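Local coordinates for myroilysin (Myroides sp. CSLB8, PDB 5ZJK), which probably acts as a zinc-dependent metalloendopeptidase of the astacin family, cutting peptide bonds within protein chains, at residues Gln32-Trp37 / Arg99-Glu104; Ala162-Ser167 / Ser191-Gln196; Ile112-His117 / Ile168-Ile173; Ala2-Thr7 / Ser67-Gln72. One frame throughout, in Å; residues are numbered along the deposited sequence.

Contact 1 of 4, residues Gln32-Trp37 / Arg99-Glu104. With ZN (zinc ion), chain S.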
loop_
_atom_site.group_PDB
_atom_site.type_symbol
_atom_site.label_atom_id
_atom_site.label_comp_id
_atom_site.label_asym_id
_atom_site.label_seq_id
_atom_site.Cartn_x
_atom_site.Cartn_y
_atom_site.Cartn_z
ATOM N N GLN A 32 7.914 2.093 13.549
ATOM C CA GLN A 32 6.812 2.023 14.504
ATOM C C GLN A 32 5.509 1.569 13.852
ATOM O O GLN A 32 4.805 0.712 14.385
ATOM C CB GLN A 32 6.602 3.382 15.176
ATOM C CG GLN A 32 5.276 3.509 15.915
ATOM C CD GLN A 32 5.106 4.856 16.589
ATOM O OE1 GLN A 32 6.077 5.576 16.820
ATOM N NE2 GLN A 32 3.865 5.207 16.903
ATOM N N TYR A 33 5.199 2.138 12.694
ATOM C CA TYR A 33 3.930 1.864 12.033
ATOM C C TYR A 33 4.010 0.700 11.052
ATOM O O TYR A 33 2.985 0.137 10.670
ATOM C CB TYR A 33 3.428 3.124 11.327
ATOM C CG TYR A 33 2.895 4.149 12.298
ATOM C CD1 TYR A 33 1.607 4.045 12.804
ATOM C CD2 TYR A 33 3.684 5.208 12.728
ATOM C CE1 TYR A 33 1.116 4.968 13.700
ATOM C CE2 TYR A 33 3.198 6.139 13.625
ATOM C CZ TYR A 33 1.913 6.013 14.106
ATOM O OH TYR A 33 1.420 6.932 14.999
ATOM N N ALA A 34 5.221 0.331 10.650
ATOM C CA ALA A 34 5.403 -0.834 9.794
ATOM C C ALA A 34 5.136 -2.110 10.578
ATOM O O ALA A 34 4.436 -3.004 10.107
ATOM C CB ALA A 34 6.801 -0.861 9.206
ATOM N N GLN A 35 5.690 -2.181 11.784
ATOM C CA GLN A 35 5.592 -3.377 12.613
ATOM C C GLN A 35 4.194 -3.575 13.194
ATOM O O GLN A 35 3.940 -4.550 13.901
ATOM C CB GLN A 35 6.626 -3.322 13.740
ATOM C CG GLN A 35 8.059 -3.504 13.264
ATOM C CD GLN A 35 9.057 -3.527 14.404
ATOM O OE1 GLN A 35 8.892 -2.829 15.404
ATOM N NE2 GLN A 35 10.098 -4.338 14.260
ATOM N N GLU A 36 3.292 -2.647 12.891
ATOM C CA GLU A 36 1.896 -2.762 13.290
ATOM C C GLU A 36 1.261 -4.010 12.677
ATOM O O GLU A 36 0.375 -4.624 13.269
ATOM C CB GLU A 36 1.121 -1.508 12.874
ATOM C CG GLU A 36 -0.361 -1.544 13.202
ATOM C CD GLU A 36 -0.699 -0.785 14.469
ATOM O OE1 GLU A 36 -0.153 0.322 14.663
ATOM O OE2 GLU A 36 -1.510 -1.297 15.269
ATOM N N TRP A 37 1.736 -4.383 11.493
ATOM C CA TRP A 37 1.211 -5.534 10.768
ATOM C C TRP A 37 1.417 -6.854 11.509
ATOM O O TRP A 37 0.599 -7.767 11.400
ATOM C CB TRP A 37 1.858 -5.624 9.384
ATOM C CG TRP A 37 1.245 -4.704 8.381
ATOM C CD1 TRP A 37 1.809 -3.590 7.833
ATOM C CD2 TRP A 37 -0.060 -4.817 7.811
ATOM N NE1 TRP A 37 0.934 -3.003 6.950
ATOM C CE2 TRP A 37 -0.221 -3.738 6.920
ATOM C CE3 TRP A 37 -1.109 -5.727 7.966
ATOM C CZ2 TRP A 37 -1.389 -3.546 6.190
ATOM C CZ3 TRP A 37 -2.263 -5.534 7.240
ATOM C CH2 TRP A 37 -2.397 -4.453 6.368
ATOM N N ARG A 99 -1.163 6.401 8.027
ATOM C CA ARG A 99 -1.942 6.242 6.804
ATOM C C ARG A 99 -1.146 5.645 5.648
ATOM O O ARG A 99 -1.655 4.801 4.912
ATOM C CB ARG A 99 -2.526 7.587 6.371
ATOM C CG ARG A 99 -3.473 7.497 5.183
ATOM C CD ARG A 99 -3.950 8.872 4.747
ATOM N NE ARG A 99 -2.887 9.640 4.106
ATOM C CZ ARG A 99 -2.748 9.769 2.791
ATOM N NH1 ARG A 99 -3.610 9.182 1.970
ATOM N NH2 ARG A 99 -1.750 10.486 2.294
ATOM N N THR A 100 0.101 6.078 5.485
ATOM C CA THR A 100 0.866 5.703 4.300
ATOM C C THR A 100 1.989 4.695 4.561
ATOM O O THR A 100 2.362 3.952 3.658
ATOM C CB THR A 100 1.466 6.948 3.617
ATOM O OG1 THR A 100 2.279 7.665 4.551
ATOM C CG2 THR A 100 0.359 7.859 3.114
ATOM N N VAL A 101 2.532 4.660 5.775
ATOM C CA VAL A 101 3.544 3.653 6.096
ATOM C C VAL A 101 2.901 2.272 6.130
ATOM O O VAL A 101 3.419 1.319 5.546
ATOM C CB VAL A 101 4.241 3.926 7.447
ATOM C CG1 VAL A 101 5.021 2.704 7.908
ATOM C CG2 VAL A 101 5.153 5.139 7.341
ATOM N N ILE A 102 1.764 2.174 6.810
ATOM C CA ILE A 102 1.015 0.926 6.882
ATOM C C ILE A 102 0.525 0.520 5.493
ATOM O O ILE A 102 0.542 -0.659 5.139
ATOM C CB ILE A 102 -0.183 1.046 7.846
ATOM C CG1 ILE A 102 0.307 1.316 9.272
ATOM C CG2 ILE A 102 -1.028 -0.212 7.816
ATOM C CD1 ILE A 102 -0.809 1.452 10.287
ATOM N N HIS A 103 0.117 1.471 4.707
ATOM C CA HIS A 103 -0.287 1.174 3.389
ATOM C C HIS A 103 0.847 0.686 2.446
ATOM O O HIS A 103 0.637 -0.177 1.650
ATOM C CB HIS A 103 -0.992 2.383 2.887
ATOM C CG HIS A 103 -1.419 2.321 1.461
ATOM N ND1 HIS A 103 -2.727 2.229 1.088
ATOM C CD2 HIS A 103 -0.714 2.398 0.323
ATOM C CE1 HIS A 103 -2.815 2.234 -0.212
ATOM N NE2 HIS A 103 -1.604 2.330 -0.703
ATOM N N GLU A 104 2.050 1.210 2.550
ATOM C CA GLU A 104 3.017 0.785 1.670
ATOM C C GLU A 104 3.587 -0.614 2.218
ATOM O O GLU A 104 3.976 -1.412 1.489
ATOM C CB GLU A 104 4.167 1.791 1.592
ATOM C CG GLU A 104 3.773 3.141 1.014
ATOM C CD GLU A 104 3.191 3.027 -0.383
ATOM O OE1 GLU A 104 3.710 2.220 -1.181
ATOM O OE2 GLU A 104 2.215 3.748 -0.681
HETATM ZN ZN ZN S . -0.709 1.904 -2.718
#
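W37, Y33 and A34 meet V101 and I102 in a buried packing contact, where the end of helix 24-34 and the turn after it rest on the zinc-carrying helix 94-107. I102 does most of the work. Its CG2, anti to the backbone N, lies beside the indole, 3.7 Å from W37 CE2, while its CG1 branch turns the other way and comes within 4.2 Å of Y33 CB. V101 adds its CG1, 3.8 Å from Y33 CB, with A34 CB a little farther off; the Y33 ring itself leads away. One polar bond joins the pair: W37 NE1 donates to I102 O at 3.0 Å with an N-H...O angle of 153°. The oxygen sits at the indole edge in the ring plane, and NE1 lies in the carbonyl plane on a lone pair, which fixes the turn of the ring. A phenylalanine in place of W37 would probably deprive I102 O of this donor and open a gap beside I102 CG2. On another side of the same helix H103 points away and binds zinc through NE2 at 2.2 Å, with E104 next to it: this is the HExxH active-site helix of astacin-like metallopeptidases.

Contact 2 of 4, residues Ala162-Ser167 / Ser191-Gln196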
loop_
_atom_site.group_PDB
_atom_site.type_symbol
_atom_site.label_atom_id
_atom_site.label_comp_id
_atom_site.label_asym_id
_atom_site.label_seq_id
_atom_site.Cartn_x
_atom_site.Cartn_y
_atom_site.Cartn_z
ATOM N N ALA A 162 -13.930 -10.008 1.633
ATOM C CA ALA A 162 -14.984 -9.169 1.083
ATOM C C ALA A 162 -14.436 -7.763 0.859
ATOM O O ALA A 162 -13.535 -7.325 1.573
ATOM C CB ALA A 162 -16.188 -9.139 2.008
ATOM N N TYR A 163 -14.974 -7.072 -0.141
ATOM C CA TYR A 163 -14.561 -5.707 -0.454
ATOM C C TYR A 163 -14.737 -4.791 0.756
ATOM O O TYR A 163 -15.833 -4.669 1.301
ATOM C CB TYR A 163 -15.350 -5.186 -1.657
ATOM C CG TYR A 163 -15.246 -3.697 -1.891
ATOM C CD1 TYR A 163 -14.025 -3.099 -2.178
ATOM C CD2 TYR A 163 -16.375 -2.892 -1.848
ATOM C CE1 TYR A 163 -13.932 -1.736 -2.399
ATOM C CE2 TYR A 163 -16.293 -1.532 -2.070
ATOM C CZ TYR A 163 -15.070 -0.959 -2.343
ATOM O OH TYR A 163 -14.990 0.397 -2.562
ATOM N N ASP A 164 -13.645 -4.158 1.176
ATOM C CA ASP A 164 -13.626 -3.374 2.408
ATOM C C ASP A 164 -13.326 -1.900 2.148
ATOM O O ASP A 164 -12.185 -1.527 1.878
ATOM C CB ASP A 164 -12.595 -3.959 3.378
ATOM C CG ASP A 164 -12.500 -3.181 4.676
ATOM O OD1 ASP A 164 -13.501 -2.549 5.072
ATOM O OD2 ASP A 164 -11.422 -3.208 5.305
ATOM N N THR A 165 -14.355 -1.064 2.249
ATOM C CA THR A 165 -14.227 0.365 1.974
ATOM C C THR A 165 -13.391 1.106 3.015
ATOM O O THR A 165 -12.978 2.243 2.792
ATOM C CB THR A 165 -15.608 1.047 1.897
ATOM O OG1 THR A 165 -16.328 0.811 3.113
ATOM C CG2 THR A 165 -16.410 0.503 0.731
ATOM N N GLN A 166 -13.148 0.465 4.152
ATOM C CA GLN A 166 -12.416 1.104 5.239
ATOM C C GLN A 166 -10.974 0.617 5.317
ATOM O O GLN A 166 -10.229 1.001 6.217
ATOM C CB GLN A 166 -13.126 0.857 6.571
ATOM C CG GLN A 166 -14.507 1.483 6.655
ATOM C CD GLN A 166 -15.253 1.079 7.910
ATOM O OE1 GLN A 166 -14.647 0.802 8.944
ATOM N NE2 GLN A 166 -16.578 1.041 7.823
ATOM N N SER A 167 -10.585 -0.224 4.366
ATOM C CA SER A 167 -9.247 -0.804 4.355
ATOM C C SER A 167 -8.165 0.258 4.187
ATOM O O SER A 167 -8.385 1.291 3.554
ATOM C CB SER A 167 -9.127 -1.847 3.242
ATOM O OG SER A 167 -7.836 -2.430 3.228
ATOM N N SER A 191 -8.230 -1.423 9.302
ATOM C CA SER A 191 -9.641 -1.730 9.489
ATOM C C SER A 191 -9.786 -3.084 10.171
ATOM O O SER A 191 -8.812 -3.821 10.311
ATOM C CB SER A 191 -10.384 -1.722 8.152
ATOM O OG SER A 191 -10.079 -2.874 7.388
ATOM N N ALA A 192 -11.002 -3.405 10.600
ATOM C CA ALA A 192 -11.263 -4.688 11.241
ATOM C C ALA A 192 -11.107 -5.829 10.242
ATOM O O ALA A 192 -10.603 -6.899 10.582
ATOM C CB ALA A 192 -12.651 -4.702 11.857
ATOM N N THR A 193 -11.543 -5.591 9.009
ATOM C CA THR A 193 -11.414 -6.580 7.947
ATOM C C THR A 193 -9.943 -6.785 7.588
ATOM O O THR A 193 -9.529 -7.898 7.265
ATOM C CB THR A 193 -12.209 -6.163 6.691
ATOM O OG1 THR A 193 -13.585 -5.968 7.040
ATOM C CG2 THR A 193 -12.118 -7.232 5.614
ATOM N N ASP A 194 -9.161 -5.711 7.657
ATOM C CA ASP A 194 -7.720 -5.789 7.422
ATOM C C ASP A 194 -7.053 -6.762 8.384
ATOM O O ASP A 194 -6.323 -7.660 7.967
ATOM C CB ASP A 194 -7.068 -4.410 7.562
ATOM C CG ASP A 194 -7.281 -3.534 6.346
ATOM O OD1 ASP A 194 -7.522 -4.082 5.250
ATOM O OD2 ASP A 194 -7.195 -2.296 6.486
ATOM N N LYS A 195 -7.311 -6.572 9.674
ATOM C CA LYS A 195 -6.714 -7.394 10.719
ATOM C C LYS A 195 -7.129 -8.854 10.598
ATOM O O LYS A 195 -6.364 -9.759 10.932
ATOM C CB LYS A 195 -7.101 -6.855 12.097
ATOM C CG LYS A 195 -6.728 -5.401 12.318
ATOM C CD LYS A 195 -7.360 -4.858 13.587
ATOM C CE LYS A 195 -6.941 -3.421 13.842
ATOM N NZ LYS A 195 -7.482 -2.910 15.131
ATOM N N GLN A 196 -8.348 -9.076 10.119
ATOM C CA GLN A 196 -8.876 -10.423 9.971
ATOM C C GLN A 196 -8.338 -11.089 8.709
ATOM O O GLN A 196 -7.927 -12.247 8.738
ATOM C CB GLN A 196 -10.405 -10.395 9.948
ATOM C CG GLN A 196 -11.063 -11.722 10.287
ATOM C CD GLN A 196 -12.549 -11.581 10.561
ATOM O OE1 GLN A 196 -12.957 -11.259 11.677
ATOM N NE2 GLN A 196 -13.365 -11.827 9.542
HETATM O O HOH W 1 -9.428 -5.153 4.107
#
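D164 reaches across to the first turn of helix 192-201, its CB passing 4.0 Å from the T193 methyl, CG2. With CG anti to the backbone N (chi1 179°), the side chain extends straight toward the helix and brings D164 CG within 3.6 Å of T193 CB. OD1 serves its own loop, accepting from Q166 N at 3.2 Å from above the carboxylate plane; this Asx turn sits on the type I turn D164-S167. OD2 takes the proton of S191 OG at 2.5 Å, met nearly head-on to the C-O bond. S191 is the N-cap of the helix, and with D194 it forms a capping box: S191 OG accepts from D194 N, and D194 OD2 accepts from S191 N. The other oxygen, D194 OD1, uses its syn lone pair for S167 OG, 2.6 Å away. A water donates to both D164 OD2 and D194 OD1, which stand 4.0 Å apart, and probably eases the repulsion between the two acids. D194 OD2 also accepts from I168 N.

Contact 3 of 4, residues Ile112-His117 / Ile168-Ile173. With ZN (zinc ion), chain S.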
loop_
_atom_site.group_PDB
_atom_site.type_symbol
_atom_site.label_atom_id
_atom_site.label_comp_id
_atom_site.label_asym_id
_atom_site.label_seq_id
_atom_site.Cartn_x
_atom_site.Cartn_y
_atom_site.Cartn_z
ATOM N N ILE A 112 -2.922 -5.549 -2.769
ATOM C CA ILE A 112 -3.193 -4.588 -3.828
ATOM C C ILE A 112 -4.019 -3.418 -3.315
ATOM O O ILE A 112 -4.301 -3.318 -2.121
ATOM C CB ILE A 112 -3.948 -5.238 -4.996
ATOM C CG1 ILE A 112 -5.280 -5.807 -4.502
ATOM C CG2 ILE A 112 -3.104 -6.324 -5.633
ATOM C CD1 ILE A 112 -6.232 -6.194 -5.605
ATOM N N HIS A 113 -4.458 -2.570 -4.212
ATOM C CA HIS A 113 -5.312 -1.460 -3.884
ATOM C C HIS A 113 -6.707 -1.955 -3.791
ATOM O O HIS A 113 -7.125 -2.643 -4.655
ATOM C CB HIS A 113 -5.239 -0.409 -4.939
ATOM C CG HIS A 113 -4.024 0.427 -4.848
ATOM N ND1 HIS A 113 -3.440 0.996 -5.936
ATOM C CD2 HIS A 113 -3.290 0.794 -3.796
ATOM C CE1 HIS A 113 -2.374 1.651 -5.566
ATOM N NE2 HIS A 113 -2.263 1.550 -4.267
ATOM N N GLU A 114 -7.433 -1.541 -2.764
ATOM C CA GLU A 114 -8.773 -2.054 -2.502
ATOM C C GLU A 114 -9.803 -1.522 -3.495
ATOM O O GLU A 114 -10.876 -2.104 -3.653
ATOM C CB GLU A 114 -9.198 -1.719 -1.069
ATOM C CG GLU A 114 -10.405 -2.505 -0.565
ATOM C CD GLU A 114 -10.099 -3.970 -0.290
ATOM O OE1 GLU A 114 -8.953 -4.406 -0.525
ATOM O OE2 GLU A 114 -11.012 -4.689 0.167
ATOM N N HIS A 115 -9.479 -0.426 -4.173
ATOM C CA HIS A 115 -10.373 0.101 -5.197
ATOM C C HIS A 115 -10.200 -0.672 -6.501
ATOM O O HIS A 115 -10.887 -0.412 -7.489
ATOM C CB HIS A 115 -10.136 1.599 -5.418
ATOM C CG HIS A 115 -8.788 1.929 -5.981
ATOM N ND1 HIS A 115 -7.701 2.220 -5.189
ATOM C CD2 HIS A 115 -8.359 2.031 -7.262
ATOM C CE1 HIS A 115 -6.656 2.481 -5.956
ATOM N NE2 HIS A 115 -7.029 2.371 -7.217
ATOM N N GLN A 116 -9.279 -1.631 -6.489
ATOM C CA GLN A 116 -9.077 -2.530 -7.619
ATOM C C GLN A 116 -9.368 -3.969 -7.204
ATOM O O GLN A 116 -8.901 -4.917 -7.835
ATOM C CB GLN A 116 -7.651 -2.407 -8.158
ATOM C CG GLN A 116 -7.270 -1.001 -8.594
ATOM C CD GLN A 116 -5.911 -0.944 -9.263
ATOM O OE1 GLN A 116 -4.878 -1.082 -8.610
ATOM N NE2 GLN A 116 -5.908 -0.745 -10.577
ATOM N N HIS A 117 -10.144 -4.111 -6.131
ATOM C CA HIS A 117 -10.537 -5.409 -5.590
ATOM C C HIS A 117 -11.215 -6.272 -6.654
ATOM O O HIS A 117 -11.977 -5.765 -7.473
ATOM C CB HIS A 117 -11.469 -5.203 -4.390
ATOM C CG HIS A 117 -11.617 -6.407 -3.514
ATOM N ND1 HIS A 117 -12.550 -7.391 -3.752
ATOM C CD2 HIS A 117 -10.953 -6.780 -2.394
ATOM C CE1 HIS A 117 -12.454 -8.322 -2.819
ATOM N NE2 HIS A 117 -11.493 -7.975 -1.983
ATOM N N ILE A 168 -6.995 -0.015 4.755
ATOM C CA ILE A 168 -5.850 0.882 4.657
ATOM C C ILE A 168 -5.349 0.969 3.214
ATOM O O ILE A 168 -4.616 1.889 2.852
ATOM C CB ILE A 168 -4.703 0.417 5.590
ATOM C CG1 ILE A 168 -3.643 1.510 5.758
ATOM C CG2 ILE A 168 -4.087 -0.880 5.085
ATOM C CD1 ILE A 168 -4.097 2.678 6.598
ATOM N N MET A 169 -5.764 0.014 2.389
ATOM C CA MET A 169 -5.322 -0.051 1.002
ATOM C C MET A 169 -6.305 0.602 0.042
ATOM O O MET A 169 -6.151 0.501 -1.174
ATOM C CB MET A 169 -5.102 -1.504 0.589
ATOM C CG MET A 169 -4.227 -2.271 1.544
ATOM S SD MET A 169 -2.608 -1.514 1.765
ATOM C CE MET A 169 -2.024 -1.483 0.076
ATOM N N HIS A 170 -7.317 1.266 0.586
ATOM C CA HIS A 170 -8.326 1.895 -0.254
ATOM C C HIS A 170 -8.096 3.397 -0.366
ATOM O O HIS A 170 -8.102 4.113 0.636
ATOM C CB HIS A 170 -9.728 1.618 0.290
ATOM C CG HIS A 170 -10.799 1.670 -0.754
ATOM N ND1 HIS A 170 -10.964 2.745 -1.600
ATOM C CD2 HIS A 170 -11.757 0.774 -1.093
ATOM C CE1 HIS A 170 -11.977 2.511 -2.413
ATOM N NE2 HIS A 170 -12.476 1.322 -2.127
ATOM N N TYR A 171 -7.947 3.902 -1.564
ATOM C CA TYR A 171 -7.759 5.296 -1.757
ATOM C C TYR A 171 -9.038 6.038 -1.497
ATOM O O TYR A 171 -10.083 5.554 -1.723
ATOM C CB TYR A 171 -7.449 5.556 -3.226
ATOM C CG TYR A 171 -6.046 5.360 -3.693
ATOM C CD1 TYR A 171 -5.061 4.967 -2.850
ATOM C CD2 TYR A 171 -5.734 5.536 -5.001
ATOM C CE1 TYR A 171 -3.798 4.758 -3.288
ATOM C CE2 TYR A 171 -4.469 5.351 -5.455
ATOM C CZ TYR A 171 -3.505 4.962 -4.572
ATOM O OH TYR A 171 -2.229 4.810 -5.002
ATOM N N SER A 172 -8.933 7.275 -1.105
ATOM C CA SER A 172 -10.101 8.122 -0.943
ATOM C C SER A 172 -10.798 8.265 -2.289
ATOM O O SER A 172 -10.144 8.428 -3.319
ATOM C CB SER A 172 -9.713 9.497 -0.396
ATOM O OG SER A 172 -9.412 9.436 0.986
ATOM N N ILE A 173 -12.122 8.179 -2.282
ATOM C CA ILE A 173 -12.905 8.422 -3.485
ATOM C C ILE A 173 -14.012 9.415 -3.176
ATOM O O ILE A 173 -14.871 9.159 -2.334
ATOM C CB ILE A 173 -13.522 7.130 -4.053
ATOM C CG1 ILE A 173 -12.430 6.129 -4.433
ATOM C CG2 ILE A 173 -14.388 7.445 -5.262
ATOM C CD1 ILE A 173 -12.966 4.801 -4.923
HETATM ZN ZN ZN S . -0.709 1.904 -2.718
#
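Y171 takes H115 over one face of its ring, in an offset stack, centroids 4.7 Å apart and planes at 29°; H115 CE1 comes down toward the rim of the phenol. Y171 in turn lies over one face of the H113 ring, the two planes turned obliquely at 46°. The H170 imidazole has backbone on one face, with H115 N 4.0 Å above its centre, and I173 CD1 in plane at its edge. E114 crosses H170 at about a right angle, its CB and CG both meeting H170 CD2, the CB at 3.6 Å. H113 NE2 binds the zinc at 2.2 Å, and segment 168-173 supplies the Met-turn that metzincins place beneath the metal, M169 touching H103 and H107. Y171 OH stands 4.0 Å from the zinc, too far for a ligand, although the corresponding tyrosine coordinates the metal in astacin. E114 N donates to M169 O at 2.9 Å, straight at the hydrogen (172°) though from above the carbonyl plane. H170 ND1 donates to Y171 O at 2.9 Å while its NE2 pairs with Y163 OH, fixing the ring. With an alanine in place of H170, Y163 OH and Y171 O would probably lose these partners and a gap open against the H115 backbone. H115 NE2 bonds N148 O, and E114 OE2 receives the chain's first amino group, G1 N, recalling the buried N terminus of mature astacins.

Contact 4 of 4, residues Ala2-Thr7 / Ser67-Gln72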
loop_
_atom_site.group_PDB
_atom_site.type_symbol
_atom_site.label_atom_id
_atom_site.label_comp_id
_atom_site.label_asym_id
_atom_site.label_seq_id
_atom_site.Cartn_x
_atom_site.Cartn_y
_atom_site.Cartn_z
ATOM N N ALA A 2 -7.069 -7.749 -0.485
ATOM C CA ALA A 2 -6.745 -8.675 -1.563
ATOM C C ALA A 2 -5.238 -8.756 -1.786
ATOM O O ALA A 2 -4.556 -7.737 -1.859
ATOM C CB ALA A 2 -7.451 -8.263 -2.843
ATOM N N VAL A 3 -4.732 -9.979 -1.892
ATOM C CA VAL A 3 -3.311 -10.220 -2.106
ATOM C C VAL A 3 -3.091 -10.973 -3.411
ATOM O O VAL A 3 -3.798 -11.936 -3.694
ATOM C CB VAL A 3 -2.696 -11.037 -0.948
ATOM C CG1 VAL A 3 -1.251 -11.410 -1.250
ATOM C CG2 VAL A 3 -2.796 -10.275 0.356
ATOM N N VAL A 4 -2.122 -10.534 -4.209
ATOM C CA VAL A 4 -1.699 -11.317 -5.362
ATOM C C VAL A 4 -1.013 -12.580 -4.855
ATOM O O VAL A 4 0.019 -12.506 -4.189
ATOM C CB VAL A 4 -0.746 -10.532 -6.283
ATOM C CG1 VAL A 4 -0.266 -11.413 -7.424
ATOM C CG2 VAL A 4 -1.435 -9.292 -6.823
ATOM N N ARG A 5 -1.598 -13.734 -5.165
ATOM C CA ARG A 5 -1.142 -15.011 -4.620
ATOM C C ARG A 5 0.333 -15.295 -4.884
ATOM O O ARG A 5 1.034 -15.819 -4.020
ATOM C CB ARG A 5 -1.982 -16.159 -5.185
ATOM C CG ARG A 5 -3.426 -16.169 -4.720
ATOM C CD ARG A 5 -4.064 -17.531 -4.954
ATOM N NE ARG A 5 -4.587 -18.102 -3.717
ATOM C CZ ARG A 5 -5.860 -18.036 -3.344
ATOM N NH1 ARG A 5 -6.750 -17.430 -4.118
ATOM N NH2 ARG A 5 -6.247 -18.580 -2.199
ATOM N N SER A 6 0.803 -14.941 -6.075
ATOM C CA SER A 6 2.170 -15.251 -6.477
ATOM C C SER A 6 3.208 -14.346 -5.815
ATOM O O SER A 6 4.409 -14.549 -5.986
ATOM C CB SER A 6 2.303 -15.163 -7.998
ATOM O OG SER A 6 1.878 -13.900 -8.475
ATOM N N THR A 7 2.748 -13.353 -5.059
ATOM C CA THR A 7 3.660 -12.424 -4.400
ATOM C C THR A 7 3.772 -12.688 -2.902
ATOM O O THR A 7 4.514 -12.001 -2.202
ATOM C CB THR A 7 3.224 -10.960 -4.607
ATOM O OG1 THR A 7 1.983 -10.725 -3.931
ATOM C CG2 THR A 7 3.066 -10.652 -6.085
ATOM N N SER A 67 5.452 0.931 -3.389
ATOM C CA SER A 67 6.127 -0.298 -2.997
ATOM C C SER A 67 5.811 -1.408 -3.989
ATOM O O SER A 67 4.738 -1.424 -4.594
ATOM C CB SER A 67 5.715 -0.722 -1.586
ATOM O OG SER A 67 6.342 -1.940 -1.219
ATOM N N TYR A 68 6.751 -2.332 -4.164
ATOM C CA TYR A 68 6.514 -3.501 -4.999
ATOM C C TYR A 68 5.701 -4.534 -4.227
ATOM O O TYR A 68 5.839 -4.663 -3.011
ATOM C CB TYR A 68 7.835 -4.108 -5.476
ATOM C CG TYR A 68 8.608 -3.233 -6.438
ATOM C CD1 TYR A 68 8.259 -3.167 -7.780
ATOM C CD2 TYR A 68 9.693 -2.483 -6.007
ATOM C CE1 TYR A 68 8.963 -2.372 -8.664
ATOM C CE2 TYR A 68 10.404 -1.686 -6.882
ATOM C CZ TYR A 68 10.035 -1.635 -8.210
ATOM O OH TYR A 68 10.742 -0.842 -9.086
ATOM N N LEU A 69 4.850 -5.266 -4.938
ATOM C CA LEU A 69 3.978 -6.256 -4.316
ATOM C C LEU A 69 4.741 -7.467 -3.789
ATOM O O LEU A 69 5.148 -8.333 -4.560
ATOM C CB LEU A 69 2.912 -6.722 -5.310
ATOM C CG LEU A 69 1.916 -5.675 -5.808
ATOM C CD1 LEU A 69 0.961 -6.291 -6.816
ATOM C CD2 LEU A 69 1.153 -5.072 -4.642
ATOM N N GLY A 70 4.924 -7.520 -2.474
ATOM C CA GLY A 70 5.502 -8.680 -1.816
ATOM C C GLY A 70 6.846 -9.141 -2.346
ATOM O O GLY A 70 7.815 -8.383 -2.360
ATOM N N THR A 71 6.896 -10.392 -2.797
ATOM C CA THR A 71 8.144 -11.007 -3.239
ATOM C C THR A 71 8.643 -10.459 -4.573
ATOM O O THR A 71 9.685 -10.885 -5.069
ATOM C CB THR A 71 8.004 -12.537 -3.362
ATOM O OG1 THR A 71 6.850 -12.853 -4.149
ATOM C CG2 THR A 71 7.859 -13.171 -1.989
ATOM N N GLN A 72 7.906 -9.516 -5.154
ATOM C CA GLN A 72 8.384 -8.796 -6.330
ATOM C C GLN A 72 9.672 -8.055 -5.989
ATOM O O GLN A 72 10.493 -7.774 -6.862
ATOM C CB GLN A 72 7.333 -7.809 -6.841
ATOM C CG GLN A 72 6.156 -8.445 -7.564
ATOM C CD GLN A 72 5.165 -7.411 -8.068
ATOM O OE1 GLN A 72 5.328 -6.213 -7.835
ATOM N NE2 GLN A 72 4.131 -7.871 -8.761
HETATM O O HOH W 2 6.085 -12.501 -7.387
#
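T7 O is gripped from the facing loop by T71 N, which donates at 2.9 Å with an N-H...O angle of 159°. T71 OG1 adds a weak and unsettled bond to the same oxygen, and G70 CA makes a CH...O contact with it at 3.5 Å. The positive phi of G70 favours glycine, and a CB here would probably crowd T7 O. T7 is held on its own side as well, since T7 OG1, lying between its backbone N and carbonyl carbon (chi1 67°), donates back to V4 O at 2.7 Å. T7 N also bonds V4 O, closing the turn. That torsion puts the methyl, T7 CG2, against the loop, 4.0 Å from L69 CB and 4.0 Å from Q72 NE2. The oxygen of the same amide, Q72 OE1, accepts from L69 N, which lies above its carbonyl plane, holding the amide. V4 CG2 and L69 CD1 meet at 3.8 Å, their side chains crossing at about a right angle. The contact joins the end of strand 2-4, which pairs antiparallel with strand 158-160 and packs V3 on helix 192-201, to the loop between strands 66-67 and 83-84, whose L69 touches H107 of helix 94-107.

Zinc ties contact 1 to contact 3: H103 comes from one, H113 from the other, and H107 completes the histidine set. The two also meet directly, with H103 ND1 2.6 Å from I168 O, a probable hydrogen bond that would orient the first metal ligand from the Met-turn. Contact 2 adjoins that turn; its centre is 10 Å from that of contact 3, and D164 N probably bonds E114 OE2 at 2.9 Å. Contact 4 joins contact 3 through I112 N and A2 O, 2.9 Å apart, setting the N-terminal strand beside the loop of the third zinc histidine. E104 OE1 lies 3.1 Å from S67 N of contact 4, whose L69 side chain is about 7 Å from the zinc.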